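Local atomic coordinates of exosome complex component Rrp42 (Pyrococcus abyssi, PDB entry 2PO1), a protein that probably serves as a non-catalytic component of the archaeal exosome, an RNA-degrading complex, and contributes to structuring the Rrp41 active site. Residues 20-25 against 207-212; 52-55 against 60-63. One frame throughout, in Å; residues are numbered along the deposited sequence.

Contact 1: residues 20-25 against 207-212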
ATOM      1  N   ASN C  20     -29.507 -32.761   6.958  1.00 38.67           N
ATOM      2  CA  ASN C  20     -30.427 -33.854   6.987  1.00 38.97           C
ATOM      3  C   ASN C  20     -29.929 -34.983   6.134  1.00 38.67           C
ATOM      4  O   ASN C  20     -30.033 -36.125   6.540  1.00 39.89           O
ATOM      5  CB  ASN C  20     -31.841 -33.410   6.578  1.00 39.86           C
ATOM      6  CG  ASN C  20     -32.500 -32.544   7.625  1.00 40.58           C
ATOM      7  OD1 ASN C  20     -31.830 -32.080   8.554  1.00 41.30           O
ATOM      8  ND2 ASN C  20     -33.816 -32.291   7.482  1.00 39.53           N
ATOM      9  N   LEU C  21     -29.422 -34.683   4.948  1.00 36.87           N
ATOM     10  CA  LEU C  21     -28.788 -35.713   4.154  1.00 38.16           C
ATOM     11  C   LEU C  21     -27.684 -36.379   4.963  1.00 38.04           C
ATOM     12  O   LEU C  21     -27.586 -37.603   4.985  1.00 38.14           O
ATOM     13  CB  LEU C  21     -28.170 -35.139   2.890  1.00 36.63           C
ATOM     14  CG  LEU C  21     -28.983 -35.182   1.609  1.00 39.03           C
ATOM     15  CD1 LEU C  21     -28.170 -34.634   0.480  1.00 40.53           C
ATOM     16  CD2 LEU C  21     -29.414 -36.559   1.290  1.00 45.34           C
ATOM     17  N   LEU C  22     -26.880 -35.566   5.653  1.00 37.30           N
ATOM     18  CA  LEU C  22     -25.786 -36.102   6.451  1.00 38.58           C
ATOM     19  C   LEU C  22     -26.271 -37.082   7.467  1.00 41.55           C
ATOM     20  O   LEU C  22     -25.650 -38.125   7.653  1.00 42.01           O
ATOM     21  CB  LEU C  22     -25.028 -35.001   7.150  1.00 37.39           C
ATOM     22  CG  LEU C  22     -23.845 -34.397   6.431  1.00 34.45           C
ATOM     23  CD1 LEU C  22     -23.075 -33.671   7.502  1.00 35.05           C
ATOM     24  CD2 LEU C  22     -22.981 -35.442   5.742  1.00 32.81           C
ATOM     25  N   LYS C  23     -27.400 -36.768   8.106  1.00 44.38           N
ATOM     26  CA  LYS C  23     -28.063 -37.700   9.049  1.00 47.17           C
ATOM     27  C   LYS C  23     -28.413 -39.044   8.425  1.00 49.44           C
ATOM     28  O   LYS C  23     -28.516 -40.067   9.119  1.00 51.51           O
ATOM     29  CB  LYS C  23     -29.323 -37.056   9.635  1.00 49.69           C
ATOM     30  CG  LYS C  23     -29.098 -36.166  10.882  1.00 49.79           C
ATOM     31  CD  LYS C  23     -27.939 -35.189  10.750  1.00 51.05           C
ATOM     32  CE  LYS C  23     -27.848 -34.242  11.969  1.00 51.41           C
ATOM     33  NZ  LYS C  23     -29.174 -33.643  12.334  1.00 54.44           N
ATOM     34  N   GLU C  24     -28.590 -39.059   7.113  1.00 49.41           N
ATOM     35  CA  GLU C  24     -28.958 -40.276   6.420  1.00 51.73           C
ATOM     36  C   GLU C  24     -27.731 -40.884   5.767  1.00 50.03           C
ATOM     37  O   GLU C  24     -27.845 -41.774   4.912  1.00 51.68           O
ATOM     38  CB  GLU C  24     -30.041 -39.984   5.380  1.00 53.52           C
ATOM     39  CG  GLU C  24     -31.240 -39.228   5.932  1.00 58.22           C
ATOM     40  CD  GLU C  24     -32.212 -38.816   4.839  1.00 63.25           C
ATOM     41  OE1 GLU C  24     -32.772 -39.734   4.190  1.00 65.11           O
ATOM     42  OE2 GLU C  24     -32.404 -37.578   4.632  1.00 63.27           O
ATOM     43  N   GLY C  25     -26.560 -40.378   6.169  1.00 46.96           N
ATOM     44  CA  GLY C  25     -25.290 -40.944   5.784  1.00 44.22           C
ATOM     45  C   GLY C  25     -24.966 -40.506   4.394  1.00 42.46           C
ATOM     46  O   GLY C  25     -24.123 -41.126   3.734  1.00 42.60           O
ATOM     47  N   ILE C 207     -20.681 -34.525  12.441  1.00 31.44           N
ATOM     48  CA  ILE C 207     -20.173 -35.374  11.396  1.00 32.03           C
ATOM     49  C   ILE C 207     -19.032 -34.671  10.664  1.00 29.98           C
ATOM     50  O   ILE C 207     -19.171 -33.508  10.240  1.00 28.57           O
ATOM     51  CB  ILE C 207     -21.303 -35.685  10.398  1.00 32.43           C
ATOM     52  CG1 ILE C 207     -22.263 -36.707  10.983  1.00 35.50           C
ATOM     53  CG2 ILE C 207     -20.731 -36.251   9.149  1.00 32.82           C
ATOM     54  CD1 ILE C 207     -23.627 -36.655  10.348  1.00 39.06           C
ATOM     55  N   LEU C 208     -17.907 -35.375  10.499  1.00 29.15           N
ATOM     56  CA  LEU C 208     -16.835 -34.905   9.628  1.00 27.11           C
ATOM     57  C   LEU C 208     -16.895 -35.577   8.292  1.00 26.55           C
ATOM     58  O   LEU C 208     -17.084 -36.779   8.182  1.00 27.70           O
ATOM     59  CB  LEU C 208     -15.435 -35.125  10.200  1.00 26.34           C
ATOM     60  CG  LEU C 208     -15.029 -34.790  11.637  1.00 30.88           C
ATOM     61  CD1 LEU C 208     -13.593 -34.473  11.714  1.00 25.84           C
ATOM     62  CD2 LEU C 208     -15.824 -33.686  12.305  1.00 26.71           C
ATOM     63  N   VAL C 209     -16.635 -34.787   7.271  1.00 24.05           N
ATOM     64  CA  VAL C 209     -16.812 -35.221   5.906  1.00 23.58           C
ATOM     65  C   VAL C 209     -15.542 -34.707   5.210  1.00 23.72           C
ATOM     66  O   VAL C 209     -15.182 -33.506   5.316  1.00 21.31           O
ATOM     67  CB  VAL C 209     -18.118 -34.557   5.483  1.00 24.33           C
ATOM     68  CG1 VAL C 209     -17.975 -33.224   4.659  1.00 20.75           C
ATOM     69  CG2 VAL C 209     -19.236 -35.486   5.157  1.00 26.14           C
ATOM     70  N   VAL C 210     -14.828 -35.595   4.544  1.00 23.74           N
ATOM     71  CA  VAL C 210     -13.588 -35.192   3.921  1.00 23.51           C
ATOM     72  C   VAL C 210     -13.880 -34.514   2.580  1.00 22.68           C
ATOM     73  O   VAL C 210     -14.912 -34.776   1.923  1.00 22.51           O
ATOM     74  CB  VAL C 210     -12.635 -36.376   3.723  1.00 23.89           C
ATOM     75  CG1 VAL C 210     -13.135 -37.221   2.636  1.00 26.71           C
ATOM     76  CG2 VAL C 210     -11.253 -35.864   3.300  1.00 26.10           C
ATOM     77  N   ASP C 211     -12.968 -33.623   2.200  1.00 21.01           N
ATOM     78  CA  ASP C 211     -13.043 -32.898   0.936  1.00 19.87           C
ATOM     79  C   ASP C 211     -14.402 -32.236   0.752  1.00 20.33           C
ATOM     80  O   ASP C 211     -15.138 -32.611  -0.154  1.00 21.01           O
ATOM     81  CB  ASP C 211     -12.753 -33.824  -0.226  1.00 20.08           C
ATOM     82  CG  ASP C 211     -12.759 -33.119  -1.559  1.00 20.52           C
ATOM     83  OD1 ASP C 211     -13.151 -33.786  -2.535  1.00 22.68           O
ATOM     84  OD2 ASP C 211     -12.369 -31.928  -1.638  1.00 18.59           O
ATOM     85  N   PRO C 212     -14.685 -31.180   1.554  1.00 19.60           N
ATOM     86  CA  PRO C 212     -15.976 -30.508   1.566  1.00 20.52           C
ATOM     87  C   PRO C 212     -16.054 -29.700   0.288  1.00 20.97           C
ATOM     88  O   PRO C 212     -15.072 -29.094  -0.078  1.00 21.84           O
ATOM     89  CB  PRO C 212     -15.871 -29.559   2.798  1.00 19.15           C
ATOM     90  CG  PRO C 212     -14.443 -29.290   2.972  1.00 17.23           C
ATOM     91  CD  PRO C 212     -13.724 -30.548   2.485  1.00 18.66           C
TER
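Ile207 sets its CG1 beside the backbone N (chi1 -75°) and runs on nearly extended to CD1 (chi2 157°), which carries that methyl to the last turn of helix 13-23, while CG2 branches toward the Leu22 side chain. The example illustrates how a single leucine can dock a helix end on a sheet: the last turn of helix 13-23, which ends in a Schellman motif, packs through Leu22 against strand 207-210, an outermost strand, within this chain, of the four-stranded antiparallel sheet in 3' exoribonuclease domain 2. The side chains of Leu22 and Ile207 lie alongside one another, pointing opposite ways. Leu22 CD1 lies 3.9 Å from Ile207 CG2. The other branch, Leu22 CD2, reaches further along the strand and has Val209 CG2 as its nearest partner at 3.8 Å, so the leucine fork bridges two side chains that leave the strand on the same side. Phe33 and Ile204 of the same chain also touch Leu22, placing it in an apolar cluster between helix and sheet. Were Leu22 cut back to an alanine, Ile207 CG2 and Val209 CG2 would probably lose the methyls that meet them, opening a gap between helix and strand. The helix end is fixed by its own bonds, with Gly25, at positive phi, giving its N-H back to Leu22 O at 2.8 Å. That same carbonyl oxygen also meets the strand, for Ile207 CD1 rests 3.7 Å from Leu22 O and 3.9 Å from Leu22 CB.

Contact 2: residues 52-55 against 60-63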
ATOM      1  N   SER C  52       5.011 -27.296 -12.501  1.00 19.47           N
ATOM      2  CA  SER C  52       3.628 -26.844 -12.420  1.00 17.37           C
ATOM      3  C   SER C  52       2.680 -27.993 -12.204  1.00 19.13           C
ATOM      4  O   SER C  52       3.029 -29.139 -12.442  1.00 20.05           O
ATOM      5  CB  SER C  52       3.250 -26.022 -13.649  1.00 18.13           C
ATOM      6  OG  SER C  52       3.419 -26.745 -14.826  1.00 19.28           O
ATOM      7  N   ALA C  53       1.482 -27.721 -11.698  1.00 18.42           N
ATOM      8  CA  ALA C  53       0.528 -28.803 -11.540  1.00 18.42           C
ATOM      9  C   ALA C  53      -0.802 -28.089 -11.605  1.00 18.56           C
ATOM     10  O   ALA C  53      -1.003 -26.990 -11.001  1.00 15.93           O
ATOM     11  CB  ALA C  53       0.693 -29.527 -10.148  1.00 17.12           C
ATOM     12  N   LEU C  54      -1.674 -28.642 -12.420  1.00 17.46           N
ATOM     13  CA  LEU C  54      -3.085 -28.253 -12.406  1.00 18.92           C
ATOM     14  C   LEU C  54      -3.779 -29.363 -11.604  1.00 19.42           C
ATOM     15  O   LEU C  54      -3.668 -30.545 -11.987  1.00 20.98           O
ATOM     16  CB  LEU C  54      -3.631 -28.210 -13.837  1.00 19.49           C
ATOM     17  CG  LEU C  54      -5.103 -27.811 -13.902  1.00 20.47           C
ATOM     18  CD1 LEU C  54      -5.348 -26.384 -13.430  1.00 15.62           C
ATOM     19  CD2 LEU C  54      -5.534 -27.900 -15.266  1.00 19.32           C
ATOM     20  N   VAL C  55      -4.431 -28.997 -10.491  1.00 18.74           N
ATOM     21  CA  VAL C  55      -5.215 -29.946  -9.701  1.00 19.21           C
ATOM     22  C   VAL C  55      -6.685 -29.582  -9.707  1.00 20.37           C
ATOM     23  O   VAL C  55      -7.017 -28.437  -9.574  1.00 19.69           O
ATOM     24  CB  VAL C  55      -4.678 -30.086  -8.273  1.00 18.50           C
ATOM     25  CG1 VAL C  55      -5.573 -30.958  -7.425  1.00 18.88           C
ATOM     26  CG2 VAL C  55      -3.296 -30.755  -8.344  1.00 17.00           C
ATOM     27  N   THR C  60     -13.261 -27.678  -8.131  1.00 21.02           N
ATOM     28  CA  THR C  60     -12.223 -26.813  -7.612  1.00 19.77           C
ATOM     29  C   THR C  60     -10.988 -27.015  -8.483  1.00 20.35           C
ATOM     30  O   THR C  60     -10.545 -28.136  -8.709  1.00 18.60           O
ATOM     31  CB  THR C  60     -11.855 -27.172  -6.143  1.00 19.97           C
ATOM     32  OG1 THR C  60     -12.859 -26.657  -5.270  1.00 20.74           O
ATOM     33  CG2 THR C  60     -10.525 -26.572  -5.761  1.00 16.63           C
ATOM     34  N   GLN C  61     -10.400 -25.928  -8.983  1.00 19.36           N
ATOM     35  CA  GLN C  61      -9.197 -26.082  -9.809  1.00 19.07           C
ATOM     36  C   GLN C  61      -8.172 -25.162  -9.305  1.00 18.79           C
ATOM     37  O   GLN C  61      -8.451 -23.988  -9.116  1.00 18.49           O
ATOM     38  CB  GLN C  61      -9.486 -25.631 -11.216  1.00 18.65           C
ATOM     39  CG  GLN C  61     -10.676 -26.309 -11.744  1.00 26.33           C
ATOM     40  CD  GLN C  61     -10.597 -26.428 -13.222  1.00 27.46           C
ATOM     41  OE1 GLN C  61      -9.522 -26.647 -13.760  1.00 29.50           O
ATOM     42  NE2 GLN C  61     -11.716 -26.277 -13.888  1.00 31.77           N
ATOM     43  N   VAL C  62      -6.950 -25.655  -9.125  1.00 19.14           N
ATOM     44  CA  VAL C  62      -5.917 -24.741  -8.759  1.00 17.32           C
ATOM     45  C   VAL C  62      -4.664 -25.049  -9.569  1.00 17.27           C
ATOM     46  O   VAL C  62      -4.384 -26.202  -9.866  1.00 17.09           O
ATOM     47  CB  VAL C  62      -5.639 -24.764  -7.253  1.00 18.19           C
ATOM     48  CG1 VAL C  62      -6.825 -25.232  -6.444  1.00 19.01           C
ATOM     49  CG2 VAL C  62      -4.447 -25.478  -6.971  1.00 20.57           C
ATOM     50  N   LEU C  63      -3.976 -24.009 -10.017  1.00 16.58           N
ATOM     51  CA  LEU C  63      -2.740 -24.181 -10.752  1.00 15.65           C
ATOM     52  C   LEU C  63      -1.657 -23.746  -9.864  1.00 17.20           C
ATOM     53  O   LEU C  63      -1.715 -22.606  -9.296  1.00 17.16           O
ATOM     54  CB  LEU C  63      -2.682 -23.135 -11.855  1.00 18.00           C
ATOM     55  CG  LEU C  63      -2.210 -23.470 -13.247  1.00 18.37           C
ATOM     56  CD1 LEU C  63      -1.959 -22.171 -14.113  1.00 16.40           C
ATOM     57  CD2 LEU C  63      -1.102 -24.603 -13.359  1.00 20.95           C
TER
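Val55 O is approached by two groups of the facing strand: the amide of Val62, whose N lies 2.8 Å away in a hydrogen bond, and the CA-H of Gln61, with CA at 3.2 Å. The setting is a tight beta hairpin, strands 51-57 and 60-71, inside the mixed sheet of 3' exoribonuclease domain 1. Val55 and Val62 form an antiparallel hydrogen-bonded pair, and the return bond from Val55 N to Val62 O, 2.9 Å long, is almost straight at 172°. Both valines turn to the face covered by helix 152-166, where Ala159 touches the two of them. Leu54 and Leu63 make the neighbouring non-hydrogen-bonded pair and occupy the other face, beside Leu146 and His144 of strand 135-147. The hairpin thus lays its valine pair against a helix of its own domain, while on the other face Leu63 meets an aromatic side chain of another protein chain. Leu54 holds CG opposite its backbone N (chi1 180°), which brings CD1 over the partner strand, 3.7 Å from Val62 O. The leucines themselves meet more loosely, CD1 of Leu54 being 4.3 Å from CG of Leu63. Leu63 in turn closes over the opposite backbone: its CA-H makes a bent contact with Ala53 O, and its methyl CD2 comes to 3.4 Å from that same Ala53 oxygen.

The chain passes through 20-25, then both strands of contact 2, and returns to contact 1 only at 207-212, so the short-range hairpin is enclosed by a closure of far longer range. Their centres are about 26 Å apart and their nearest atoms about 6 Å. They share neither sheet nor helix: contact 1 docks the N-terminal helix on the four-stranded sheet of domain 2, whereas contact 2 is internal to the five-stranded sheet of domain 1. Arg37 comes near both, with a salt bridge to Asp211 and a side-chain contact with Thr60. Arg37 and Asp211 thus mark a place where the two domains of this RNase PH-family subunit come close.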